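Local coordinates for protein 2-dehydropantoate 2-reductase (Enterococcus faecium, PDB 3WFI) that acts as an NADH-binding D-mandelate dehydrogenase of the ketopantoate reductase family, interconverting 2-keto acids and D-2-hydroxy acids, at residues S63-E68 / Q88-L93; D30-H35 / A131-P136. All coordinates share one frame; numbering follows the deposited sequence.

From the N terminus, the chain first supplies D30-H35, the end of strand 25-30 and the start of helix 33-42. It continues through strand 59-61 to S63-E68, the loop leading into strand 71-76, and through helix 80-90 to Q88-L93. There contact 1 closes a short loop of 19 residues. Only at A131-P136 does contact 2 close, spanning 95 residues, so contact 1 lies wholly within the larger loop. Contact 1 ties the connection after strand 59-61 to the C-terminal end of helix 80-90; contact 2 joins the helix 33-42 start to edge strand 132-135 of the small sheet. The two do not touch, their nearest atoms being about 6 Å apart.

Contact 1: residues S63-E68 / Q88-L93; sequences SEVEKE and QDIQSL
V65 carries this contact, pushing its two methyls against the end of helix 80-90 and the 3-10 turn that follows. CG2 makes the closer contacts: it lies 3.4 Å from the carbonyl oxygen D89 O and 3.3 Å from S92 OG, so a methyl sits against two oxygens. CG1 meets I90 CG2 at 4.2 Å, the two side chains crossing at a slant. L93 closes the other end. Its CD2 methyl reaches V65 O at 3.8 Å and E68 O at 3.7 Å, while CD1 packs on V65 CB. These residues belong to the Rossmann-type domain, where the loop between strands 59-61 and 71-76 runs beside helix 80-90; L93 and I90 also rest on I29 of strand 25-30, and V65 on V60. E66 folds back along the surface, bent at chi2 (-66°), which brings OE1 to 3.6 Å from S92 CB. No hydrogen bond spans the two segments. Instead each is shaped from within: E68 N bonds to V65 O at 3.2 Å, closing a type I turn, and L93 N bonds to I90 O at 3.0 Å. Further out, D89 OD2 is hydrogen-bonded to Q62 NE2, and S92 O takes a hydrogen bond from Q70 NE2.

Contact 2: residues D30-H35 / A131-P136; sequences DGWAEH and AGLEGP
With CG anti to the backbone N, W32 (chi1 -179°) and H35 reach across to L133, whose own CG is anti (-166°), and to P136. Here the first turn of helix 33-42, which follows the second strand of the Rossmann fold, meets edge strand 132-135. The W32 indole approaches with its six-membered ring: CZ3 has L133 CD2 at its edge, 3.9 Å away, and CH2 lies 3.6 Å from P136 CD. One face of the indole is backed by H35 CB. The other leucine methyl, CD1, touches H35 CE1 at 3.8 Å. Both polar atoms of the imidazole are engaged, NE2 with A8 O and ND1 with G137 N, which fixes its rotation. D30 forms an Asx turn: its OD2 accepts from W32 N at 2.8 Å, on the anti side and 32° out of the carboxylate plane, and W32 is the N-cap residue. OD1 bonds to A8 N. D30 and A131, just before the strand, are NAD(+)-binding residues of this enzyme, although no coenzyme is bound to this chain; L133 rests on A10. P136 CB sits 3.6 Å from E34 O, while P136 CA meets the edge of the H35 ring at ND1, 3.8 Å away.

Contact 1: residues S63-E68 / Q88-L93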
loop_
_atom_site.group_PDB
_atom_site.type_symbol
_atom_site.label_atom_id
_atom_site.label_comp_id
_atom_site.label_asym_id
_atom_site.label_seq_id
_atom_site.Cartn_x
_atom_site.Cartn_y
_atom_site.Cartn_z
ATOM N N SER B 63 9.652 -36.314 7.084
ATOM C CA SER B 63 10.306 -36.721 5.849
ATOM C C SER B 63 10.570 -38.225 5.742
ATOM O O SER B 63 11.182 -38.668 4.769
ATOM C CB SER B 63 11.635 -35.977 5.727
ATOM O OG SER B 63 12.460 -36.248 6.844
ATOM N N GLU B 64 10.101 -39.003 6.724
ATOM C CA GLU B 64 10.406 -40.425 6.812
ATOM C C GLU B 64 9.148 -41.274 7.051
ATOM O O GLU B 64 9.124 -42.103 7.957
ATOM C CB GLU B 64 11.466 -40.647 7.910
ATOM C CG GLU B 64 12.780 -39.912 7.631
ATOM C CD GLU B 64 13.839 -40.098 8.705
ATOM O OE1 GLU B 64 13.511 -40.582 9.813
ATOM O OE2 GLU B 64 15.013 -39.746 8.440
ATOM N N VAL B 65 8.117 -41.076 6.219
ATOM C CA VAL B 65 6.839 -41.791 6.365
ATOM C C VAL B 65 6.619 -43.002 5.434
ATOM O O VAL B 65 5.518 -43.553 5.406
ATOM C CB VAL B 65 5.619 -40.863 6.126
ATOM C CG1 VAL B 65 5.683 -39.597 6.970
ATOM C CG2 VAL B 65 5.506 -40.522 4.653
ATOM N N GLU B 66 7.619 -43.430 4.674
ATOM C CA GLU B 66 7.359 -44.375 3.578
ATOM C C GLU B 66 7.075 -45.795 4.050
ATOM O O GLU B 66 6.539 -46.576 3.283
ATOM C CB GLU B 66 8.512 -44.403 2.567
ATOM C CG GLU B 66 8.731 -43.089 1.825
ATOM C CD GLU B 66 7.575 -42.698 0.906
ATOM O OE1 GLU B 66 6.715 -43.559 0.561
ATOM O OE2 GLU B 66 7.538 -41.508 0.518
ATOM N N LYS B 67 7.435 -46.144 5.283
ATOM C CA LYS B 67 7.108 -47.472 5.795
ATOM C C LYS B 67 5.681 -47.586 6.349
ATOM O O LYS B 67 5.183 -48.687 6.541
ATOM C CB LYS B 67 8.110 -47.882 6.880
ATOM C CG LYS B 67 9.556 -47.891 6.420
ATOM C CD LYS B 67 10.390 -48.876 7.215
ATOM C CE LYS B 67 11.697 -49.184 6.537
ATOM N NZ LYS B 67 12.468 -47.951 6.258
ATOM N N GLU B 68 5.021 -46.459 6.597
ATOM C CA GLU B 68 3.776 -46.467 7.373
ATOM C C GLU B 68 2.515 -46.774 6.553
ATOM O O GLU B 68 2.437 -46.465 5.365
ATOM C CB GLU B 68 3.585 -45.130 8.105
ATOM C CG GLU B 68 4.809 -44.565 8.807
ATOM C CD GLU B 68 5.434 -45.528 9.800
ATOM O OE1 GLU B 68 4.693 -46.124 10.610
ATOM O OE2 GLU B 68 6.672 -45.691 9.768
ATOM N N GLN B 88 3.258 -32.378 1.395
ATOM C CA GLN B 88 4.170 -32.965 0.419
ATOM C C GLN B 88 4.898 -34.151 1.032
ATOM O O GLN B 88 4.984 -35.205 0.426
ATOM C CB GLN B 88 5.204 -31.931 -0.084
ATOM C CG GLN B 88 4.663 -30.967 -1.140
ATOM C CD GLN B 88 5.606 -29.794 -1.438
ATOM O OE1 GLN B 88 6.674 -29.658 -0.834
ATOM N NE2 GLN B 88 5.193 -28.927 -2.357
ATOM N N ASP B 89 5.419 -33.961 2.239
ATOM C CA ASP B 89 6.134 -35.024 2.942
ATOM C C ASP B 89 5.278 -36.234 3.321
ATOM O O ASP B 89 5.789 -37.344 3.358
ATOM C CB ASP B 89 6.789 -34.478 4.211
ATOM C CG ASP B 89 8.034 -33.660 3.921
ATOM O OD1 ASP B 89 8.580 -33.778 2.809
ATOM O OD2 ASP B 89 8.458 -32.899 4.809
ATOM N N ILE B 90 4.004 -36.037 3.638
ATOM C CA ILE B 90 3.178 -37.144 4.136
ATOM C C ILE B 90 2.217 -37.720 3.100
ATOM O O ILE B 90 1.396 -38.580 3.446
ATOM C CB ILE B 90 2.391 -36.752 5.410
ATOM C CG1 ILE B 90 1.249 -35.775 5.098
ATOM C CG2 ILE B 90 3.335 -36.180 6.457
ATOM C CD1 ILE B 90 0.386 -35.431 6.295
ATOM N N GLN B 91 2.304 -37.263 1.843
ATOM C CA GLN B 91 1.275 -37.580 0.843
ATOM C C GLN B 91 1.135 -39.059 0.528
ATOM O O GLN B 91 0.082 -39.481 0.059
ATOM C CB GLN B 91 1.497 -36.800 -0.465
ATOM C CG GLN B 91 2.803 -37.115 -1.173
ATOM C CD GLN B 91 3.070 -36.164 -2.318
ATOM O OE1 GLN B 91 4.043 -35.402 -2.303
ATOM N NE2 GLN B 91 2.196 -36.186 -3.304
ATOM N N SER B 92 2.173 -39.851 0.798
ATOM C CA SER B 92 2.087 -41.304 0.618
ATOM C C SER B 92 1.076 -42.001 1.560
ATOM O O SER B 92 0.705 -43.142 1.329
ATOM C CB SER B 92 3.471 -41.952 0.776
ATOM O OG SER B 92 3.887 -41.948 2.136
ATOM N N LEU B 93 0.628 -41.322 2.613
ATOM C CA LEU B 93 -0.341 -41.895 3.553
ATOM C C LEU B 93 -1.776 -41.658 3.117
ATOM O O LEU B 93 -2.704 -42.149 3.756
ATOM C CB LEU B 93 -0.167 -41.302 4.948
ATOM C CG LEU B 93 1.288 -41.389 5.445
ATOM C CD1 LEU B 93 1.437 -40.845 6.857
ATOM C CD2 LEU B 93 1.832 -42.805 5.349
#

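Contact 2: residues D30-H35 / A131-P136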
loop_
_atom_site.group_PDB
_atom_site.type_symbol
_atom_site.label_atom_id
_atom_site.label_comp_id
_atom_site.label_asym_id
_atom_site.label_seq_id
_atom_site.Cartn_x
_atom_site.Cartn_y
_atom_site.Cartn_z
ATOM N N ASP B 30 6.069 -35.413 13.066
ATOM C CA ASP B 30 6.650 -34.161 13.551
ATOM C C ASP B 30 8.029 -33.902 12.941
ATOM O O ASP B 30 8.730 -34.837 12.535
ATOM C CB ASP B 30 6.756 -34.196 15.065
ATOM C CG ASP B 30 6.842 -32.812 15.668
ATOM O OD1 ASP B 30 5.784 -32.186 15.873
ATOM O OD2 ASP B 30 7.973 -32.358 15.943
ATOM N N GLY B 31 8.411 -32.630 12.887
ATOM C CA GLY B 31 9.696 -32.224 12.332
ATOM C C GLY B 31 10.796 -32.020 13.351
ATOM O O GLY B 31 11.954 -31.846 12.973
ATOM N N TRP B 32 10.453 -32.035 14.636
ATOM C CA TRP B 32 11.434 -31.810 15.694
ATOM C C TRP B 32 12.118 -33.136 16.061
ATOM O O TRP B 32 11.555 -33.961 16.779
ATOM C CB TRP B 32 10.768 -31.143 16.912
ATOM C CG TRP B 32 11.688 -30.848 18.061
ATOM C CD1 TRP B 32 13.053 -30.749 18.019
ATOM C CD2 TRP B 32 11.308 -30.587 19.427
ATOM N NE1 TRP B 32 13.544 -30.469 19.274
ATOM C CE2 TRP B 32 12.498 -30.366 20.155
ATOM C CE3 TRP B 32 10.080 -30.534 20.107
ATOM C CZ2 TRP B 32 12.497 -30.087 21.528
ATOM C CZ3 TRP B 32 10.082 -30.266 21.474
ATOM C CH2 TRP B 32 11.284 -30.038 22.166
ATOM N N ALA B 33 13.347 -33.312 15.574
ATOM C CA ALA B 33 14.089 -34.575 15.688
ATOM C C ALA B 33 14.220 -35.106 17.110
ATOM O O ALA B 33 14.084 -36.306 17.333
ATOM C CB ALA B 33 15.472 -34.438 15.061
ATOM N N GLU B 34 14.489 -34.225 18.068
ATOM C CA GLU B 34 14.652 -34.643 19.464
ATOM C C GLU B 34 13.315 -35.111 20.046
ATOM O O GLU B 34 13.275 -35.995 20.906
ATOM C CB GLU B 34 15.177 -33.499 20.326
ATOM C CG GLU B 34 16.418 -32.768 19.829
ATOM C CD GLU B 34 16.707 -31.520 20.654
ATOM O OE1 GLU B 34 16.280 -31.470 21.838
ATOM O OE2 GLU B 34 17.352 -30.587 20.115
ATOM N N HIS B 35 12.236 -34.471 19.594
ATOM C CA HIS B 35 10.859 -34.829 19.979
ATOM C C HIS B 35 10.521 -36.231 19.490
ATOM O O HIS B 35 10.044 -37.066 20.250
ATOM C CB HIS B 35 9.884 -33.827 19.357
ATOM C CG HIS B 35 8.492 -33.880 19.912
ATOM N ND1 HIS B 35 8.226 -33.972 21.259
ATOM C CD2 HIS B 35 7.288 -33.803 19.301
ATOM C CE1 HIS B 35 6.919 -33.972 21.456
ATOM N NE2 HIS B 35 6.327 -33.870 20.281
ATOM N N ALA B 131 -3.037 -27.266 26.010
ATOM C CA ALA B 131 -1.986 -28.278 26.116
ATOM C C ALA B 131 -0.632 -27.596 26.194
ATOM O O ALA B 131 -0.415 -26.589 25.535
ATOM C CB ALA B 131 -2.020 -29.216 24.908
ATOM N N GLY B 132 0.282 -28.160 26.978
ATOM C CA GLY B 132 1.620 -27.591 27.119
ATOM C C GLY B 132 2.708 -28.580 26.783
ATOM O O GLY B 132 2.652 -29.726 27.223
ATOM N N LEU B 133 3.704 -28.129 26.015
ATOM C CA LEU B 133 4.877 -28.938 25.692
ATOM C C LEU B 133 6.032 -28.595 26.646
ATOM O O LEU B 133 6.678 -27.562 26.502
ATOM C CB LEU B 133 5.279 -28.708 24.234
ATOM C CG LEU B 133 6.264 -29.674 23.567
ATOM C CD1 LEU B 133 5.851 -31.123 23.757
ATOM C CD2 LEU B 133 6.383 -29.353 22.083
ATOM N N GLU B 134 6.280 -29.471 27.619
ATOM C CA GLU B 134 7.299 -29.242 28.651
ATOM C C GLU B 134 8.701 -29.465 28.108
ATOM O O GLU B 134 9.629 -28.711 28.417
ATOM C CB GLU B 134 7.066 -30.169 29.850
ATOM C CG GLU B 134 5.719 -29.983 30.538
ATOM C CD GLU B 134 5.704 -28.804 31.496
ATOM O OE1 GLU B 134 6.379 -28.894 32.544
ATOM O OE2 GLU B 134 5.021 -27.796 31.211
ATOM N N GLY B 135 8.855 -30.519 27.314
ATOM C CA GLY B 135 10.133 -30.845 26.694
ATOM C C GLY B 135 9.925 -31.883 25.611
ATOM O O GLY B 135 8.786 -32.252 25.333
ATOM N N PRO B 136 11.017 -32.352 24.982
ATOM C CA PRO B 136 10.879 -33.406 23.980
ATOM C C PRO B 136 10.187 -34.640 24.555
ATOM O O PRO B 136 10.685 -35.241 25.501
ATOM C CB PRO B 136 12.330 -33.723 23.572
ATOM C CG PRO B 136 13.219 -32.975 24.512
ATOM C CD PRO B 136 12.402 -31.860 25.093
#